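Local coordinates for periplasmic binding protein (Thermotoga lettingae TMO, PDB 4RY8) that binds 5-methylthioribose and probably serves as the sugar-binding component of a transporter, at residues I121-L124 with I125-L129. Sequence-based numbering, arbitrary orientation.
Sequences IGYL and ISKQL
Gly122 O, one turn before Ser126 in helix 118-132 of this periplasmic-binding-protein fold, is gripped twice by that serine. The shorter bond comes from the hydroxyl, with Ser126 OG 2.6 Å from Gly122 O and lying in the carbonyl plane. OG can fold back in this way because it sits beside its own backbone N and anti to the carbonyl carbon (chi1 -45°). The usual helical bond, Ser126 N to Gly122 O, is longer, at 3.2 Å, and reaches the oxygen from above that plane. A buried hydroxyl is thus satisfied by its own helix, on the side where Ser126 packs against Trp157 and Ile160 of helix 148-163. The helix begins close to the sugar, and the side chain of Ile121 lies about 6 Å from the bound 5-methylthioribose.

The Tyr123–Lys127 pair illustrates the same i to i+4 spacing on another face. Lys127 CB lies 4.1 Å above the plane of the Tyr123 ring, offset toward its rim, while Lys127 CD passes 3.7 Å from Tyr123 OH. The chain runs out past the CZ/CE2 rim, and a bend at chi3 (87°) turns Lys127 NZ back to 3.8 Å from Tyr123 CE2. Both polar ends converge on Asp117 of the second subunit, OH by a hydrogen bond and NZ by a salt bridge. With an alanine in place of Tyr123, that aspartate would probably lose one of its hydrogen bonds and the lysine methylenes the ring they lie against. Farther along, a water donates to both Leu124 O, at 2.8 Å, and Gln128 OE1, at 2.9 Å.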
ATOM      1  N   ILE C 121      -4.688   0.617  -3.917  1.00 19.13           N
ATOM      2  CA  ILE C 121      -4.946   0.188  -5.286  1.00 17.28           C
ATOM      3  C   ILE C 121      -3.920   0.834  -6.208  1.00 19.07           C
ATOM      4  O   ILE C 121      -3.337   0.174  -7.025  1.00 16.98           O
ATOM      5  CB  ILE C 121      -6.362   0.579  -5.823  1.00 17.49           C
ATOM      6  CG1 ILE C 121      -7.516  -0.178  -5.160  1.00 31.38           C
ATOM      7  CG2 ILE C 121      -6.431   0.332  -7.334  1.00 17.24           C
ATOM      8  CD1 ILE C 121      -8.885   0.305  -5.643  1.00 29.51           C
ATOM      9  N   GLY C 122      -3.762   2.158  -6.105  1.00 18.51           N
ATOM     10  CA  GLY C 122      -2.833   2.876  -6.985  1.00 17.56           C
ATOM     11  C   GLY C 122      -1.369   2.459  -6.844  1.00 17.51           C
ATOM     12  O   GLY C 122      -0.648   2.378  -7.830  1.00 19.58           O
ATOM     13  N   TYR C 123      -0.984   2.122  -5.618  1.00 20.84           N
ATOM     14  CA  TYR C 123       0.308   1.609  -5.291  1.00 18.55           C
ATOM     15  C   TYR C 123       0.438   0.169  -5.806  1.00 18.80           C
ATOM     16  O   TYR C 123       1.396  -0.180  -6.466  1.00 17.63           O
ATOM     17  CB  TYR C 123       0.537   1.585  -3.774  1.00 17.51           C
ATOM     18  CG  TYR C 123       1.895   1.019  -3.509  1.00 23.99           C
ATOM     19  CD1 TYR C 123       3.012   1.700  -3.962  1.00 21.08           C
ATOM     20  CD2 TYR C 123       2.083  -0.272  -2.960  1.00 22.33           C
ATOM     21  CE1 TYR C 123       4.270   1.181  -3.809  1.00 29.18           C
ATOM     22  CE2 TYR C 123       3.366  -0.792  -2.791  1.00 29.93           C
ATOM     23  CZ  TYR C 123       4.460  -0.040  -3.225  1.00 28.20           C
ATOM     24  OH  TYR C 123       5.771  -0.482  -3.123  1.00 35.72           O
ATOM     25  N   LEU C 124      -0.553  -0.655  -5.554  1.00 17.20           N
ATOM     26  CA  LEU C 124      -0.378  -2.062  -5.953  1.00 22.88           C
ATOM     27  C   LEU C 124      -0.269  -2.210  -7.455  1.00 22.83           C
ATOM     28  O   LEU C 124       0.604  -2.935  -7.953  1.00 17.86           O
ATOM     29  CB  LEU C 124      -1.497  -2.942  -5.433  1.00 20.21           C
ATOM     30  CG  LEU C 124      -1.606  -3.234  -3.940  1.00 33.22           C
ATOM     31  CD1 LEU C 124      -2.877  -4.043  -3.713  1.00 25.29           C
ATOM     32  CD2 LEU C 124      -0.387  -3.946  -3.364  1.00 25.48           C
ATOM     33  N   ILE C 125      -1.130  -1.528  -8.203  1.00 18.31           N
ATOM     34  CA  ILE C 125      -1.106  -1.741  -9.655  1.00 19.29           C
ATOM     35  C   ILE C 125       0.108  -1.067 -10.246  1.00 16.87           C
ATOM     36  O   ILE C 125       0.721  -1.633 -11.159  1.00 17.95           O
ATOM     37  CB  ILE C 125      -2.430  -1.360 -10.387  1.00 16.10           C
ATOM     38  CG1 ILE C 125      -2.412  -1.889 -11.813  1.00 16.15           C
ATOM     39  CG2 ILE C 125      -2.608   0.198 -10.384  1.00 15.32           C
ATOM     40  CD1 ILE C 125      -2.507  -3.395 -12.012  1.00 19.59           C
ATOM     41  N   SER C 126       0.436   0.161  -9.797  1.00 21.50           N
ATOM     42  CA  SER C 126       1.607   0.851 -10.352  1.00 18.02           C
ATOM     43  C   SER C 126       2.946   0.105 -10.083  1.00 19.14           C
ATOM     44  O   SER C 126       3.774  -0.011 -10.995  1.00 22.87           O
ATOM     45  CB  SER C 126       1.683   2.383  -9.927  1.00 18.06           C
ATOM     46  OG  SER C 126       0.432   3.014 -10.051  1.00 16.46           O
ATOM     47  N   LYS C 127       3.145  -0.392  -8.862  1.00 17.40           N
ATOM     48  CA  LYS C 127       4.296  -1.249  -8.511  1.00 24.73           C
ATOM     49  C   LYS C 127       4.337  -2.545  -9.325  1.00 20.06           C
ATOM     50  O   LYS C 127       5.417  -2.981  -9.685  1.00 18.87           O
ATOM     51  CB  LYS C 127       4.298  -1.664  -7.039  1.00 25.57           C
ATOM     52  CG  LYS C 127       5.177  -2.907  -6.808  1.00 33.05           C
ATOM     53  CD  LYS C 127       5.245  -3.359  -5.381  1.00 27.17           C
ATOM     54  CE  LYS C 127       4.137  -4.291  -5.013  1.00 30.45           C
ATOM     55  NZ  LYS C 127       4.044  -4.443  -3.539  1.00 44.11           N
ATOM     56  N   GLN C 128       3.174  -3.128  -9.626  1.00 20.21           N
ATOM     57  CA  GLN C 128       3.130  -4.400 -10.393  1.00 21.97           C
ATOM     58  C   GLN C 128       3.705  -4.138 -11.799  1.00 24.10           C
ATOM     59  O   GLN C 128       4.502  -4.896 -12.309  1.00 19.66           O
ATOM     60  CB  GLN C 128       1.701  -4.880 -10.499  1.00 23.53           C
ATOM     61  CG  GLN C 128       1.525  -6.214 -11.185  1.00 29.86           C
ATOM     62  CD  GLN C 128       1.913  -7.317 -10.276  1.00 39.29           C
ATOM     63  OE1 GLN C 128       2.427  -7.065  -9.181  1.00 27.10           O
ATOM     64  NE2 GLN C 128       1.648  -8.545 -10.692  1.00 38.90           N
ATOM     65  N   LEU C 129       3.333  -3.000 -12.398  1.00 17.70           N
ATOM     66  CA  LEU C 129       3.879  -2.635 -13.670  1.00 19.90           C
ATOM     67  C   LEU C 129       5.419  -2.454 -13.528  1.00 18.95           C
ATOM     68  O   LEU C 129       6.182  -2.938 -14.360  1.00 21.42           O
ATOM     69  CB  LEU C 129       3.201  -1.335 -14.189  1.00 18.73           C
ATOM     70  CG  LEU C 129       3.605  -0.834 -15.585  1.00 20.21           C
ATOM     71  CD1 LEU C 129       2.604   0.188 -16.090  1.00 24.82           C
ATOM     72  CD2 LEU C 129       4.981  -0.212 -15.592  1.00 28.81           C
TER
HETATM   73  O   HOH W   1       1.561  -5.363  -6.960  1.00 30.96           O